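PDB 6A34: putative methylthioribose-1-phosphate isomerase from Pyrococcus horikoshii OT3, which probably catalyses the interconversion of methylthioribose-1-phosphate and methylthioribulose-1-phosphate, a step of the methionine salvage pathway. Local coordinates for residues A[88-93]-A[112-117]; A[45-50]-A[94-99]. All blocks are in the same frame, centred on the assembly; numbering follows the deposited sequence.

Contact 1: A[88-93]-A[112-117]; sequences GFEKAY and RIKKLV
The apolar part of this contact turns on Phe89, whose ring meets the backbone of Lys114 edge-on: CZ lies 3.8 Å from Lys114 CA, with Lys114 N in the plane of the ring. Ile113 CG2 sits at the same edge, 4.0 Å from Phe89 CE2, while Val117 touches with CG2, 3.9 Å from Phe89 CZ, and holds CG1 over one face of the ring. With CG anti to the backbone N (chi1 170°), Phe89 sends its ring across to the facing helix. Tyr93 plays a different part: the aliphatic stem of Lys114 runs at about a right angle to it, with CG over one face and CB 3.9 Å from Tyr93 CE1. The Tyr93 hydroxyl is held by Lys97 and Asn111.

The charged interaction is one salt bridge. Lys114 bends at chi2 (75°) and brings NZ to within 2.6 Å of Glu90 OE2, on the anti lone pair of that oxygen. Lys114 NZ also has a long, weak ion pair with Glu118.

Helix 59-76 covers Phe89 through Leu70 and Tyr73, and helix 125-157 backs Val117 through Ile132. Two successive helices packed antiparallel, their local axes 11.3 Å apart at 164°, make an α-helical hairpin within a helical bundle.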
loop_
_atom_site.group_PDB
_atom_site.type_symbol
_atom_site.label_atom_id
_atom_site.label_comp_id
_atom_site.label_asym_id
_atom_site.label_seq_id
_atom_site.Cartn_x
_atom_site.Cartn_y
_atom_site.Cartn_z
ATOM N N GLY A 88 21.221 -40.638 15.041
ATOM C CA GLY A 88 20.843 -40.030 13.756
ATOM C C GLY A 88 19.602 -39.164 13.892
ATOM O O GLY A 88 19.526 -38.084 13.315
ATOM N N PHE A 89 18.634 -39.637 14.682
ATOM C CA PHE A 89 17.410 -38.908 14.901
ATOM C C PHE A 89 17.694 -37.556 15.577
ATOM O O PHE A 89 17.122 -36.528 15.204
ATOM C CB PHE A 89 16.443 -39.719 15.754
ATOM C CG PHE A 89 15.262 -38.906 16.207
ATOM C CD1 PHE A 89 15.330 -38.165 17.376
ATOM C CD2 PHE A 89 14.105 -38.856 15.441
ATOM C CE1 PHE A 89 14.254 -37.390 17.772
ATOM C CE2 PHE A 89 13.015 -38.117 15.860
ATOM C CZ PHE A 89 13.102 -37.364 17.012
ATOM N N GLU A 90 18.540 -37.577 16.611
ATOM C CA GLU A 90 18.990 -36.356 17.283
ATOM C C GLU A 90 19.690 -35.436 16.268
ATOM O O GLU A 90 19.392 -34.254 16.197
ATOM C CB GLU A 90 19.891 -36.698 18.473
ATOM C CG GLU A 90 19.443 -36.043 19.768
ATOM C CD GLU A 90 19.596 -34.528 19.843
ATOM O OE1 GLU A 90 20.583 -34.006 19.295
ATOM O OE2 GLU A 90 18.739 -33.872 20.469
ATOM N N LYS A 91 20.609 -35.966 15.455
ATOM C CA LYS A 91 21.235 -35.120 14.440
ATOM C C LYS A 91 20.165 -34.476 13.544
ATOM O O LYS A 91 20.230 -33.283 13.247
ATOM C CB LYS A 91 22.212 -35.894 13.560
ATOM C CG LYS A 91 23.624 -36.004 14.115
ATOM C CD LYS A 91 24.536 -36.886 13.260
ATOM C CE LYS A 91 25.950 -36.977 13.803
ATOM N NZ LYS A 91 25.961 -37.380 15.231
ATOM N N ALA A 92 19.174 -35.272 13.123
ATOM C CA ALA A 92 18.169 -34.808 12.204
ATOM C C ALA A 92 17.268 -33.754 12.884
ATOM O O ALA A 92 16.883 -32.771 12.264
ATOM C CB ALA A 92 17.397 -35.990 11.669
ATOM N N TYR A 93 16.944 -33.972 14.157
ATOM C CA TYR A 93 16.189 -33.025 14.963
ATOM C C TYR A 93 16.877 -31.656 14.975
ATOM O O TYR A 93 16.221 -30.643 14.765
ATOM C CB TYR A 93 16.017 -33.556 16.383
ATOM C CG TYR A 93 15.607 -32.538 17.414
ATOM C CD1 TYR A 93 14.274 -32.217 17.611
ATOM C CD2 TYR A 93 16.556 -31.896 18.202
ATOM C CE1 TYR A 93 13.885 -31.291 18.570
ATOM C CE2 TYR A 93 16.186 -30.946 19.145
ATOM C CZ TYR A 93 14.845 -30.647 19.337
ATOM O OH TYR A 93 14.470 -29.738 20.288
ATOM N N ARG A 112 7.504 -32.117 19.936
ATOM C CA ARG A 112 6.413 -33.079 20.108
ATOM C C ARG A 112 6.878 -34.496 19.710
ATOM O O ARG A 112 6.511 -35.474 20.361
ATOM C CB ARG A 112 5.233 -32.649 19.238
ATOM C CG ARG A 112 4.023 -33.569 19.302
ATOM C CD ARG A 112 2.830 -32.979 18.565
ATOM N NE ARG A 112 1.758 -33.951 18.368
ATOM C CZ ARG A 112 0.578 -33.632 17.903
ATOM N NH1 ARG A 112 0.374 -32.389 17.493
ATOM N NH2 ARG A 112 -0.393 -34.531 17.853
ATOM N N ILE A 113 7.675 -34.592 18.635
ATOM C CA ILE A 113 8.143 -35.886 18.135
ATOM C C ILE A 113 9.323 -36.393 18.982
ATOM O O ILE A 113 9.284 -37.510 19.479
ATOM C CB ILE A 113 8.477 -35.777 16.647
ATOM C CG1 ILE A 113 7.195 -35.466 15.868
ATOM C CG2 ILE A 113 9.193 -37.040 16.173
ATOM C CD1 ILE A 113 7.393 -35.383 14.382
ATOM N N LYS A 114 10.365 -35.573 19.101
ATOM C CA LYS A 114 11.465 -35.736 20.053
ATOM C C LYS A 114 10.955 -36.321 21.389
ATOM O O LYS A 114 11.438 -37.367 21.824
ATOM C CB LYS A 114 12.154 -34.378 20.214
ATOM C CG LYS A 114 13.092 -34.215 21.398
ATOM C CD LYS A 114 14.420 -34.906 21.234
ATOM C CE LYS A 114 15.533 -34.208 21.992
ATOM N NZ LYS A 114 16.813 -34.939 21.833
ATOM N N LYS A 115 9.963 -35.669 22.011
ATOM C CA LYS A 115 9.476 -36.046 23.334
ATOM C C LYS A 115 8.795 -37.419 23.265
ATOM O O LYS A 115 8.945 -38.225 24.163
ATOM C CB LYS A 115 8.481 -35.019 23.897
ATOM C CG LYS A 115 8.465 -34.848 25.417
ATOM C CD LYS A 115 9.135 -35.985 26.200
ATOM C CE LYS A 115 9.435 -35.672 27.653
ATOM N NZ LYS A 115 8.449 -36.316 28.553
ATOM N N LEU A 116 8.015 -37.675 22.214
ATOM C CA LEU A 116 7.366 -38.999 22.015
ATOM C C LEU A 116 8.426 -40.117 21.907
ATOM O O LEU A 116 8.244 -41.177 22.460
ATOM C CB LEU A 116 6.500 -38.937 20.757
ATOM C CG LEU A 116 5.709 -40.192 20.431
ATOM C CD1 LEU A 116 4.519 -40.317 21.366
ATOM C CD2 LEU A 116 5.260 -40.183 18.979
ATOM N N VAL A 117 9.535 -39.845 21.216
ATOM C CA VAL A 117 10.584 -40.823 20.952
ATOM C C VAL A 117 11.352 -41.167 22.241
ATOM O O VAL A 117 11.613 -42.343 22.476
ATOM C CB VAL A 117 11.545 -40.304 19.873
ATOM C CG1 VAL A 117 12.818 -41.124 19.814
ATOM C CG2 VAL A 117 10.871 -40.233 18.521
#

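Contact 2: A[45-50]-A[94-99]; sequences EEVAEA and EILKNT
Two flat groups of helix 44-52 meet the last turn of helix 82-97 and the loop just after it, the carboxylate of Glu45 and the carbonyl of Ala48. Glu45 doubles back at chi2 (78°), which brings OE2 to 4.2 Å from Ile95 CD1, the methyl approaching at a slant rather than squarely over a face or at the edge. Ala48 O is touched from beside the C=O bond by Thr99 CG2, only 3.2 Å away, a tight meeting of methyl and oxygen.

The rest is apolar. Ala48 CB fits among three side chains: Thr99 CG2 at 3.7 Å, Ile95 CG2 at 3.8 Å and Leu96 CD2 at 4.0 Å. The small methyl allows the helices to come close here, with the CA atoms of Ala48 and Leu96 5.4 Å apart. Leu96 CD2 also reaches Val47 CG1.

Thr99 is fixed from behind by its hydroxyl. At chi1 44° OG1 stands between the backbone N and the carbonyl carbon and donates to Leu96 O at 2.8 Å, tilted 30° from the carbonyl plane, while CG2 is left facing Ala48. A glycine in place of Thr99 would probably leave Leu96 O without this donor and open a gap beside Ala48.

Around the contact, Leu110 of helix 104-119 touches Leu96, and Leu106 of the same helix touches Thr99. Val47 rests on Phe41 of strand 38-41 and on Val24 and Met26 of strand 23-27, which places helix 44-52 between these strands and helix 82-97.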
loop_
_atom_site.group_PDB
_atom_site.type_symbol
_atom_site.label_atom_id
_atom_site.label_comp_id
_atom_site.label_asym_id
_atom_site.label_seq_id
_atom_site.Cartn_x
_atom_site.Cartn_y
_atom_site.Cartn_z
ATOM N N GLU A 45 18.248 -32.974 4.646
ATOM C CA GLU A 45 19.019 -31.758 4.288
ATOM C C GLU A 45 18.237 -30.906 3.285
ATOM O O GLU A 45 18.171 -29.706 3.447
ATOM C CB GLU A 45 20.372 -32.081 3.646
ATOM C CG GLU A 45 21.382 -32.697 4.596
ATOM C CD GLU A 45 21.184 -34.176 4.904
ATOM O OE1 GLU A 45 20.475 -34.884 4.125
ATOM O OE2 GLU A 45 21.734 -34.623 5.937
ATOM N N GLU A 46 17.668 -31.554 2.259
ATOM C CA GLU A 46 16.804 -30.918 1.248
ATOM C C GLU A 46 15.565 -30.252 1.890
ATOM O O GLU A 46 15.155 -29.193 1.442
ATOM C CB GLU A 46 16.345 -31.926 0.187
ATOM C CG GLU A 46 17.459 -32.481 -0.690
ATOM C CD GLU A 46 17.019 -33.539 -1.702
ATOM O OE1 GLU A 46 15.884 -34.061 -1.577
ATOM O OE2 GLU A 46 17.817 -33.854 -2.623
ATOM N N VAL A 47 14.945 -30.903 2.885
ATOM C CA VAL A 47 13.763 -30.382 3.601
ATOM C C VAL A 47 14.190 -29.169 4.443
ATOM O O VAL A 47 13.506 -28.155 4.491
ATOM C CB VAL A 47 13.128 -31.475 4.496
ATOM C CG1 VAL A 47 12.088 -30.937 5.462
ATOM C CG2 VAL A 47 12.541 -32.615 3.682
ATOM N N ALA A 48 15.328 -29.299 5.133
ATOM C CA ALA A 48 15.839 -28.227 5.983
ATOM C C ALA A 48 16.092 -26.980 5.123
ATOM O O ALA A 48 15.645 -25.891 5.450
ATOM C CB ALA A 48 17.090 -28.681 6.721
ATOM N N GLU A 49 16.788 -27.173 4.005
ATOM C CA GLU A 49 17.115 -26.096 3.090
ATOM C C GLU A 49 15.814 -25.413 2.607
ATOM O O GLU A 49 15.752 -24.190 2.525
ATOM C CB GLU A 49 17.991 -26.652 1.958
ATOM C CG GLU A 49 18.533 -25.610 0.991
ATOM C CD GLU A 49 19.302 -24.446 1.614
ATOM O OE1 GLU A 49 19.960 -24.652 2.677
ATOM O OE2 GLU A 49 19.232 -23.326 1.037
ATOM N N ALA A 50 14.769 -26.203 2.328
ATOM C CA ALA A 50 13.472 -25.714 1.811
ATOM C C ALA A 50 12.730 -24.904 2.882
ATOM O O ALA A 50 11.975 -24.001 2.559
ATOM C CB ALA A 50 12.642 -26.864 1.305
ATOM N N GLU A 94 18.193 -31.662 15.207
ATOM C CA GLU A 94 19.021 -30.462 15.290
ATOM C C GLU A 94 19.112 -29.748 13.939
ATOM O O GLU A 94 19.026 -28.530 13.891
ATOM C CB GLU A 94 20.436 -30.790 15.779
ATOM C CG GLU A 94 20.512 -31.026 17.273
ATOM C CD GLU A 94 20.177 -29.806 18.115
ATOM O OE1 GLU A 94 19.343 -29.943 19.042
ATOM O OE2 GLU A 94 20.748 -28.718 17.839
ATOM N N ILE A 95 19.334 -30.494 12.859
ATOM C CA ILE A 95 19.398 -29.899 11.535
ATOM C C ILE A 95 18.097 -29.126 11.247
ATOM O O ILE A 95 18.109 -28.011 10.727
ATOM C CB ILE A 95 19.708 -30.979 10.485
ATOM C CG1 ILE A 95 21.166 -31.446 10.599
ATOM C CG2 ILE A 95 19.383 -30.492 9.083
ATOM C CD1 ILE A 95 21.579 -32.552 9.618
ATOM N N LEU A 96 16.958 -29.699 11.629
ATOM C CA LEU A 96 15.678 -29.134 11.283
ATOM C C LEU A 96 15.322 -27.978 12.236
ATOM O O LEU A 96 14.627 -27.005 11.838
ATOM C CB LEU A 96 14.642 -30.263 11.307
ATOM C CG LEU A 96 14.804 -31.289 10.185
ATOM C CD1 LEU A 96 14.084 -32.588 10.497
ATOM C CD2 LEU A 96 14.322 -30.703 8.870
ATOM N N LYS A 97 15.793 -28.083 13.485
ATOM C CA LYS A 97 15.559 -27.071 14.507
ATOM C C LYS A 97 16.170 -25.734 14.063
ATOM O O LYS A 97 15.529 -24.687 14.205
ATOM C CB LYS A 97 16.143 -27.537 15.844
ATOM C CG LYS A 97 15.680 -26.756 17.064
ATOM C CD LYS A 97 16.456 -27.099 18.307
ATOM C CE LYS A 97 15.729 -26.673 19.563
ATOM N NZ LYS A 97 16.155 -27.463 20.743
ATOM N N ASN A 98 17.380 -25.795 13.482
ATOM C CA ASN A 98 18.238 -24.631 13.186
ATOM C C ASN A 98 18.044 -24.169 11.732
ATOM O O ASN A 98 19.000 -23.905 11.017
ATOM C CB ASN A 98 19.705 -24.952 13.493
ATOM C CG ASN A 98 19.898 -25.537 14.880
ATOM O OD1 ASN A 98 20.560 -26.562 15.042
ATOM N ND2 ASN A 98 19.312 -24.914 15.890
ATOM N N THR A 99 16.790 -24.093 11.288
ATOM C CA THR A 99 16.482 -23.541 9.977
ATOM C C THR A 99 16.002 -22.101 10.182
ATOM O O THR A 99 16.609 -21.154 9.689
ATOM C CB THR A 99 15.480 -24.422 9.224
ATOM O OG1 THR A 99 14.446 -24.797 10.134
ATOM C CG2 THR A 99 16.123 -25.652 8.617
#

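Both contacts draw on helix 82-97, contact 1 on residues 88-93 and contact 2 on its last turn and the residues that follow, 94-99; their centres lie about 13 Å apart. Along the chain the order is 45-50, 88-93, 94-99, 112-117, so the segments of the two contacts alternate. The middle helix is thus joined to helix 104-119, the next one in sequence, by contact 1, and near its C-terminal end to the earlier helix 44-52 by contact 2. Contact 1 lies away from the predicted substrate-binding residues, whereas contact 2 ends at Thr99, next to Arg100, one of them. The C-terminal end of the shared helix thus probably lies close to the substrate site, with contact 1 farther back along it.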